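Local atomic coordinates of transcriptional regulator, putative (Pseudomonas syringae pv. tomato, PDB entry 2R5F), a protein that probably acts as a sugar-responsive, DNA-binding transcriptional regulator of the SorC family, its domain here being the putative sugar-binding part. Residues A[61-66]-A[87-92]; A[156-161]-A[225-230]. All coordinates share one frame; numbering follows the deposited sequence.

Contact 1. Residues A[61-66]-A[87-92]; sequences IGISSW and QEVVQL
A pair of parallel strands in the sheet of a Rossmann-like domain is joined here, Ile61 to Ile63 running beside Glu88 to Gln91 with 29° between the short segment axes. The ladder is made by Ile61 and Ile63 alone on their strand: Ile61 N donates to Glu88 O (2.9 Å) and Ile61 O accepts from Val90 N (2.8 Å). Ile63 N then donates to Val90 O (2.9 Å), and Leu92 N to Ile63 O (2.9 Å), so Ile61 straddles Val89 and Ile63 straddles Gln91, each bonding the residues before and after its partner.

On the face with Ile61, Ile63 and Val89, apolar contact is modest, Ile63 CG1 lying 4.4 Å from Val89 CG1; helix 101-115 packs on this face. On the opposite face, with Val90, Leu92 folds back against the first strand. Its CG lies beside the backbone N (chi1 -65°), which lays the isobutyl group over the bare backbone of Gly62, with CD1 3.5 Å from Gly62 C. Beyond the ladder, Ser65 OG rests against Gln91 CG at 3.2 Å without bonding the amide, which is held instead by Leu122 N and Leu93 O. Strand 60-63, helix 68-75 and strand 88-94 together form a beta-alpha-beta crossover, the unit from which Rossmann-like sheets are built.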
ATOM      1  N   ILE A  61      -0.787 -11.507  -3.466  1.00 39.38           N
ATOM      2  CA  ILE A  61      -0.554 -10.223  -2.851  1.00 39.28           C
ATOM      3  C   ILE A  61       0.646  -9.494  -3.452  1.00 39.29           C
ATOM      4  O   ILE A  61       1.677 -10.105  -3.677  1.00 39.07           O
ATOM      5  CB  ILE A  61      -0.306 -10.395  -1.345  1.00 39.27           C
ATOM      6  CG1 ILE A  61      -1.558 -10.970  -0.677  1.00 38.63           C
ATOM      7  CG2 ILE A  61       0.170  -9.051  -0.716  1.00 37.19           C
ATOM      8  CD1 ILE A  61      -1.323 -11.478   0.702  1.00 40.29           C
ATOM      9  N   GLY A  62       0.501  -8.198  -3.737  1.00 39.23           N
ATOM     10  CA  GLY A  62       1.653  -7.372  -4.123  1.00 38.78           C
ATOM     11  C   GLY A  62       1.789  -6.354  -3.019  1.00 39.13           C
ATOM     12  O   GLY A  62       0.785  -5.893  -2.513  1.00 39.09           O
ATOM     13  N   ILE A  63       3.012  -6.027  -2.601  1.00 39.78           N
ATOM     14  CA  ILE A  63       3.186  -4.967  -1.605  1.00 40.58           C
ATOM     15  C   ILE A  63       4.230  -3.932  -2.047  1.00 41.86           C
ATOM     16  O   ILE A  63       5.255  -4.264  -2.663  1.00 40.09           O
ATOM     17  CB  ILE A  63       3.528  -5.463  -0.152  1.00 41.45           C
ATOM     18  CG1 ILE A  63       4.933  -6.092  -0.062  1.00 41.64           C
ATOM     19  CG2 ILE A  63       2.449  -6.373   0.426  1.00 40.99           C
ATOM     20  CD1 ILE A  63       5.534  -6.072   1.398  1.00 40.47           C
ATOM     21  N   SER A  64       3.950  -2.682  -1.703  1.00 42.68           N
ATOM     22  CA  SER A  64       4.904  -1.577  -1.849  1.00 44.27           C
ATOM     23  C   SER A  64       5.972  -1.675  -0.750  1.00 44.37           C
ATOM     24  O   SER A  64       5.829  -1.083   0.331  1.00 44.46           O
ATOM     25  CB  SER A  64       4.145  -0.253  -1.707  1.00 43.69           C
ATOM     26  OG  SER A  64       4.972   0.801  -2.152  1.00 50.45           O
ATOM     27  N   SER A  65       7.044  -2.420  -0.996  1.00 43.80           N
ATOM     28  CA  SER A  65       7.887  -2.813   0.131  1.00 44.81           C
ATOM     29  C   SER A  65       8.706  -1.675   0.777  1.00 44.60           C
ATOM     30  O   SER A  65       9.176  -1.826   1.895  1.00 44.94           O
ATOM     31  CB  SER A  65       8.765  -4.018  -0.216  1.00 44.67           C
ATOM     32  OG  SER A  65       8.963  -4.077  -1.613  1.00 47.26           O
ATOM     33  N   TRP A  66       8.840  -0.538   0.095  1.00 44.50           N
ATOM     34  CA  TRP A  66       9.541   0.623   0.684  1.00 44.27           C
ATOM     35  C   TRP A  66       8.736   1.410   1.741  1.00 43.43           C
ATOM     36  O   TRP A  66       9.261   2.324   2.382  1.00 43.22           O
ATOM     37  CB  TRP A  66      10.053   1.563  -0.410  1.00 44.76           C
ATOM     38  CG  TRP A  66      11.150   0.962  -1.265  1.00 45.66           C
ATOM     39  CD1 TRP A  66      11.011  -0.051  -2.158  1.00 45.84           C
ATOM     40  CD2 TRP A  66      12.541   1.343  -1.307  1.00 46.39           C
ATOM     41  NE1 TRP A  66      12.209  -0.337  -2.753  1.00 46.74           N
ATOM     42  CE2 TRP A  66      13.169   0.508  -2.259  1.00 46.22           C
ATOM     43  CE3 TRP A  66      13.312   2.299  -0.631  1.00 47.01           C
ATOM     44  CZ2 TRP A  66      14.537   0.599  -2.561  1.00 46.25           C
ATOM     45  CZ3 TRP A  66      14.684   2.402  -0.941  1.00 46.44           C
ATOM     46  CH2 TRP A  66      15.279   1.549  -1.893  1.00 45.78           C
ATOM     47  N   GLN A  87      -1.565 -17.209  -1.907  1.00 42.68           N
ATOM     48  CA  GLN A  87      -0.790 -17.805  -3.014  1.00 41.95           C
ATOM     49  C   GLN A  87       0.660 -17.296  -3.163  1.00 41.37           C
ATOM     50  O   GLN A  87       1.560 -18.088  -3.395  1.00 41.77           O
ATOM     51  CB  GLN A  87      -1.534 -17.640  -4.351  1.00 42.29           C
ATOM     52  CG  GLN A  87      -2.861 -18.370  -4.430  1.00 41.89           C
ATOM     53  CD  GLN A  87      -2.688 -19.844  -4.158  1.00 44.47           C
ATOM     54  OE1 GLN A  87      -2.279 -20.598  -5.035  1.00 46.70           O
ATOM     55  NE2 GLN A  87      -2.963 -20.257  -2.932  1.00 43.66           N
ATOM     56  N   GLU A  88       0.893 -15.993  -3.033  1.00 40.34           N
ATOM     57  CA  GLU A  88       2.254 -15.432  -3.136  1.00 39.79           C
ATOM     58  C   GLU A  88       2.278 -13.979  -2.637  1.00 38.41           C
ATOM     59  O   GLU A  88       1.229 -13.355  -2.497  1.00 38.11           O
ATOM     60  CB  GLU A  88       2.733 -15.477  -4.592  1.00 40.34           C
ATOM     61  CG  GLU A  88       1.749 -14.766  -5.548  1.00 41.03           C
ATOM     62  CD  GLU A  88       2.095 -14.876  -7.019  1.00 42.91           C
ATOM     63  OE1 GLU A  88       3.264 -14.641  -7.383  1.00 48.93           O
ATOM     64  OE2 GLU A  88       1.179 -15.137  -7.828  1.00 48.44           O
ATOM     65  N   VAL A  89       3.478 -13.470  -2.360  1.00 36.37           N
ATOM     66  CA  VAL A  89       3.710 -12.081  -2.022  1.00 35.24           C
ATOM     67  C   VAL A  89       4.754 -11.593  -3.028  1.00 35.70           C
ATOM     68  O   VAL A  89       5.843 -12.158  -3.118  1.00 33.95           O
ATOM     69  CB  VAL A  89       4.228 -11.929  -0.576  1.00 35.01           C
ATOM     70  CG1 VAL A  89       4.580 -10.457  -0.252  1.00 33.56           C
ATOM     71  CG2 VAL A  89       3.173 -12.478   0.399  1.00 34.77           C
ATOM     72  N   VAL A  90       4.383 -10.584  -3.813  1.00 35.18           N
ATOM     73  CA  VAL A  90       5.254 -10.025  -4.854  1.00 35.62           C
ATOM     74  C   VAL A  90       5.712  -8.638  -4.409  1.00 36.45           C
ATOM     75  O   VAL A  90       4.910  -7.814  -3.936  1.00 36.55           O
ATOM     76  CB  VAL A  90       4.521  -9.987  -6.236  1.00 35.48           C
ATOM     77  CG1 VAL A  90       5.430  -9.443  -7.376  1.00 34.46           C
ATOM     78  CG2 VAL A  90       3.976 -11.380  -6.561  1.00 33.32           C
ATOM     79  N   GLN A  91       7.011  -8.402  -4.508  1.00 36.72           N
ATOM     80  CA  GLN A  91       7.571  -7.085  -4.274  1.00 37.58           C
ATOM     81  C   GLN A  91       7.193  -6.189  -5.446  1.00 38.04           C
ATOM     82  O   GLN A  91       7.526  -6.512  -6.587  1.00 37.96           O
ATOM     83  CB  GLN A  91       9.082  -7.197  -4.188  1.00 37.09           C
ATOM     84  CG  GLN A  91       9.763  -5.863  -4.082  1.00 37.82           C
ATOM     85  CD  GLN A  91      11.153  -6.007  -3.541  1.00 37.14           C
ATOM     86  OE1 GLN A  91      11.627  -7.116  -3.355  1.00 37.20           O
ATOM     87  NE2 GLN A  91      11.822  -4.892  -3.306  1.00 36.14           N
ATOM     88  N   LEU A  92       6.519  -5.065  -5.180  1.00 38.97           N
ATOM     89  CA  LEU A  92       5.989  -4.229  -6.278  1.00 39.78           C
ATOM     90  C   LEU A  92       6.842  -3.034  -6.658  1.00 40.84           C
ATOM     91  O   LEU A  92       6.463  -2.295  -7.563  1.00 41.65           O
ATOM     92  CB  LEU A  92       4.589  -3.715  -5.963  1.00 39.64           C
ATOM     93  CG  LEU A  92       3.407  -4.671  -5.810  1.00 38.76           C
ATOM     94  CD1 LEU A  92       2.196  -3.835  -5.470  1.00 42.53           C
ATOM     95  CD2 LEU A  92       3.151  -5.518  -7.027  1.00 36.94           C
TER

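Contact 2. Residues A[156-161]-A[225-230]; sequences AIVGIG and NRVLGL
Leu228 N gives its hydrogen to Ala156 O at 2.7 Å, and Leu228 O receives Val158 N at 2.8 Å, so both backbone polar atoms of this leucine are spent on the neighbouring strand. Leu230 N continues the series to Val158 O (2.9 Å). At the other end Ala156 N reaches Arg226 O at 3.0 Å, a more bent bond with 146° at the hydrogen. Past Val158 the strands spread, and a water takes over the link: it accepts from Ile160 N at 2.8 Å and is hydrogen-bonded to Leu230 O at 2.6 Å.

With segment axes only 17° apart, this is a regular parallel ladder at the heart of the Rossmann-like sheet. Strand 251-255 pairs with the far edge of 226-230. A bound sulfate ion lies near Gly159; it probably comes from the crystallisation liquor, although such ions often mark pockets.

Side chains meet on both faces. On one, the CG2 branch of Ile157 presses on Leu230 CD1 (3.8 Å), the two side chains passing at a slant, and the same CG2 also borders Leu228 CD2. Helices 36-54 and 68-75 cover this patch, through Leu51 and Ile70 among others. On the other face, with Val158 CG1 beside the backbone N (chi1 -59°), CG2 is left between the backbone N and the carbonyl carbon, which carries it to Val227 CG1 at 4.0 Å, while Ala156 CB faces the second methyl, Val227 CG2. Ile160 CD1 comes in beside Gly229 CA, in the room a side chain there would need. Farther out, the guanidinium of Arg226 turns from the ladder to Tyr50 OH.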
ATOM      1  N   ALA A 156      -3.383  -5.609  -3.968  1.00 36.21           N
ATOM      2  CA  ALA A 156      -2.199  -4.736  -3.804  1.00 36.19           C
ATOM      3  C   ALA A 156      -2.303  -3.947  -2.532  1.00 35.52           C
ATOM      4  O   ALA A 156      -3.307  -3.306  -2.289  1.00 35.80           O
ATOM      5  CB  ALA A 156      -1.994  -3.812  -5.014  1.00 36.21           C
ATOM      6  N   ILE A 157      -1.253  -3.997  -1.712  1.00 35.74           N
ATOM      7  CA  ILE A 157      -1.169  -3.207  -0.508  1.00 35.22           C
ATOM      8  C   ILE A 157      -0.105  -2.122  -0.695  1.00 36.01           C
ATOM      9  O   ILE A 157       1.064  -2.422  -0.917  1.00 36.74           O
ATOM     10  CB  ILE A 157      -0.794  -4.080   0.726  1.00 35.75           C
ATOM     11  CG1 ILE A 157      -1.645  -5.359   0.757  1.00 33.72           C
ATOM     12  CG2 ILE A 157      -0.879  -3.216   2.018  1.00 34.83           C
ATOM     13  CD1 ILE A 157      -1.243  -6.314   1.768  1.00 34.79           C
ATOM     14  N   VAL A 158      -0.501  -0.859  -0.608  1.00 36.72           N
ATOM     15  CA  VAL A 158       0.383   0.258  -1.012  1.00 36.62           C
ATOM     16  C   VAL A 158       0.360   1.405  -0.012  1.00 37.46           C
ATOM     17  O   VAL A 158      -0.684   1.719   0.578  1.00 38.89           O
ATOM     18  CB  VAL A 158       0.027   0.817  -2.452  1.00 37.80           C
ATOM     19  CG1 VAL A 158       0.139  -0.272  -3.551  1.00 34.60           C
ATOM     20  CG2 VAL A 158      -1.359   1.479  -2.481  1.00 36.25           C
ATOM     21  N   GLY A 159       1.508   2.035   0.192  1.00 37.42           N
ATOM     22  CA  GLY A 159       1.556   3.252   0.957  1.00 37.53           C
ATOM     23  C   GLY A 159       1.355   4.348  -0.069  1.00 37.76           C
ATOM     24  O   GLY A 159       1.360   4.088  -1.265  1.00 36.78           O
ATOM     25  N   ILE A 160       1.176   5.573   0.397  1.00 38.11           N
ATOM     26  CA  ILE A 160       0.992   6.710  -0.496  1.00 38.71           C
ATOM     27  C   ILE A 160       2.003   7.748  -0.033  1.00 39.74           C
ATOM     28  O   ILE A 160       1.984   8.150   1.121  1.00 39.78           O
ATOM     29  CB  ILE A 160      -0.484   7.216  -0.448  1.00 39.05           C
ATOM     30  CG1 ILE A 160      -1.427   6.134  -1.019  1.00 39.30           C
ATOM     31  CG2 ILE A 160      -0.669   8.531  -1.241  1.00 39.28           C
ATOM     32  CD1 ILE A 160      -2.831   6.185  -0.476  1.00 40.82           C
ATOM     33  N   GLY A 161       2.927   8.137  -0.913  1.00 40.60           N
ATOM     34  CA  GLY A 161       3.902   9.171  -0.576  1.00 41.97           C
ATOM     35  C   GLY A 161       3.445  10.577  -0.973  1.00 43.00           C
ATOM     36  O   GLY A 161       2.773  10.761  -1.988  1.00 43.15           O
ATOM     37  N   ASN A 225      -8.081  -6.322  -8.713  1.00 48.23           N
ATOM     38  CA  ASN A 225      -9.285  -6.710  -7.956  1.00 47.72           C
ATOM     39  C   ASN A 225      -9.546  -5.829  -6.710  1.00 46.85           C
ATOM     40  O   ASN A 225     -10.678  -5.416  -6.453  1.00 46.86           O
ATOM     41  CB  ASN A 225      -9.223  -8.203  -7.546  1.00 47.71           C
ATOM     42  CG  ASN A 225      -9.655  -9.164  -8.670  1.00 50.47           C
ATOM     43  OD1 ASN A 225      -9.311 -10.362  -8.658  1.00 50.60           O
ATOM     44  ND2 ASN A 225     -10.415  -8.649  -9.638  1.00 53.41           N
ATOM     45  N   ARG A 226      -8.490  -5.543  -5.951  1.00 45.63           N
ATOM     46  CA  ARG A 226      -8.602  -4.886  -4.647  1.00 44.65           C
ATOM     47  C   ARG A 226      -7.278  -4.219  -4.275  1.00 43.20           C
ATOM     48  O   ARG A 226      -6.251  -4.881  -4.126  1.00 43.36           O
ATOM     49  CB  ARG A 226      -8.998  -5.940  -3.614  1.00 45.33           C
ATOM     50  CG  ARG A 226      -9.107  -5.549  -2.175  1.00 47.12           C
ATOM     51  CD  ARG A 226     -10.128  -6.503  -1.583  1.00 53.06           C
ATOM     52  NE  ARG A 226      -9.812  -6.968  -0.235  1.00 59.07           N
ATOM     53  CZ  ARG A 226      -9.340  -8.178   0.068  1.00 59.18           C
ATOM     54  NH1 ARG A 226      -9.090  -8.489   1.334  1.00 60.53           N
ATOM     55  NH2 ARG A 226      -9.118  -9.079  -0.881  1.00 61.32           N
ATOM     56  N   VAL A 227      -7.284  -2.896  -4.179  1.00 41.51           N
ATOM     57  CA  VAL A 227      -6.077  -2.161  -3.790  1.00 39.79           C
ATOM     58  C   VAL A 227      -6.312  -1.538  -2.417  1.00 39.21           C
ATOM     59  O   VAL A 227      -7.259  -0.754  -2.220  1.00 37.77           O
ATOM     60  CB  VAL A 227      -5.673  -1.096  -4.836  1.00 39.60           C
ATOM     61  CG1 VAL A 227      -4.442  -0.307  -4.391  1.00 38.00           C
ATOM     62  CG2 VAL A 227      -5.416  -1.766  -6.182  1.00 39.21           C
ATOM     63  N   LEU A 228      -5.469  -1.942  -1.475  1.00 38.72           N
ATOM     64  CA  LEU A 228      -5.504  -1.443  -0.106  1.00 39.43           C
ATOM     65  C   LEU A 228      -4.496  -0.318  -0.006  1.00 39.39           C
ATOM     66  O   LEU A 228      -3.299  -0.563  -0.183  1.00 40.31           O
ATOM     67  CB  LEU A 228      -5.141  -2.584   0.872  1.00 39.35           C
ATOM     68  CG  LEU A 228      -5.076  -2.429   2.405  1.00 38.01           C
ATOM     69  CD1 LEU A 228      -6.321  -1.799   2.967  1.00 38.80           C
ATOM     70  CD2 LEU A 228      -4.871  -3.776   3.087  1.00 39.61           C
ATOM     71  N   GLY A 229      -4.963   0.903   0.253  1.00 38.83           N
ATOM     72  CA  GLY A 229      -4.091   2.013   0.645  1.00 37.07           C
ATOM     73  C   GLY A 229      -3.921   2.208   2.143  1.00 37.57           C
ATOM     74  O   GLY A 229      -4.909   2.263   2.879  1.00 36.88           O
ATOM     75  N   LEU A 230      -2.662   2.350   2.600  1.00 35.47           N
ATOM     76  CA  LEU A 230      -2.368   2.559   3.997  1.00 35.85           C
ATOM     77  C   LEU A 230      -1.594   3.879   4.177  1.00 36.39           C
ATOM     78  O   LEU A 230      -0.415   3.912   3.911  1.00 34.53           O
ATOM     79  CB  LEU A 230      -1.539   1.391   4.601  1.00 35.87           C
ATOM     80  CG  LEU A 230      -1.978  -0.081   4.489  1.00 37.28           C
ATOM     81  CD1 LEU A 230      -0.937  -0.973   5.113  1.00 37.71           C
ATOM     82  CD2 LEU A 230      -3.365  -0.351   5.128  1.00 37.25           C
TER
HETATM   83  O   HOH W   1       1.586   5.493   3.212  1.00 28.37           O

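How the contacts relate
Contact 1 closes along the chain before contact 2 opens, and their centres are 11 Å apart in one sheet. Strand 60-63 of contact 1 neighbours strand 155-162 of contact 2, giving the continuous order 88-94, 60-63, 155-162, 226-230. The seam is tied by probable hydrogen bonds from Ile157 N to Gly62 O (2.9 Å) and from Ser64 N to Ile157 O (3.0 Å). From this seam the sheet grows in opposite directions, 60-63 to 88-94 and 155-162 to 226-230, so it is a topological switch point. Rossmann-like folds commonly bind ligands at the carboxyl ends of such strands, consistent with the putative sugar-binding role.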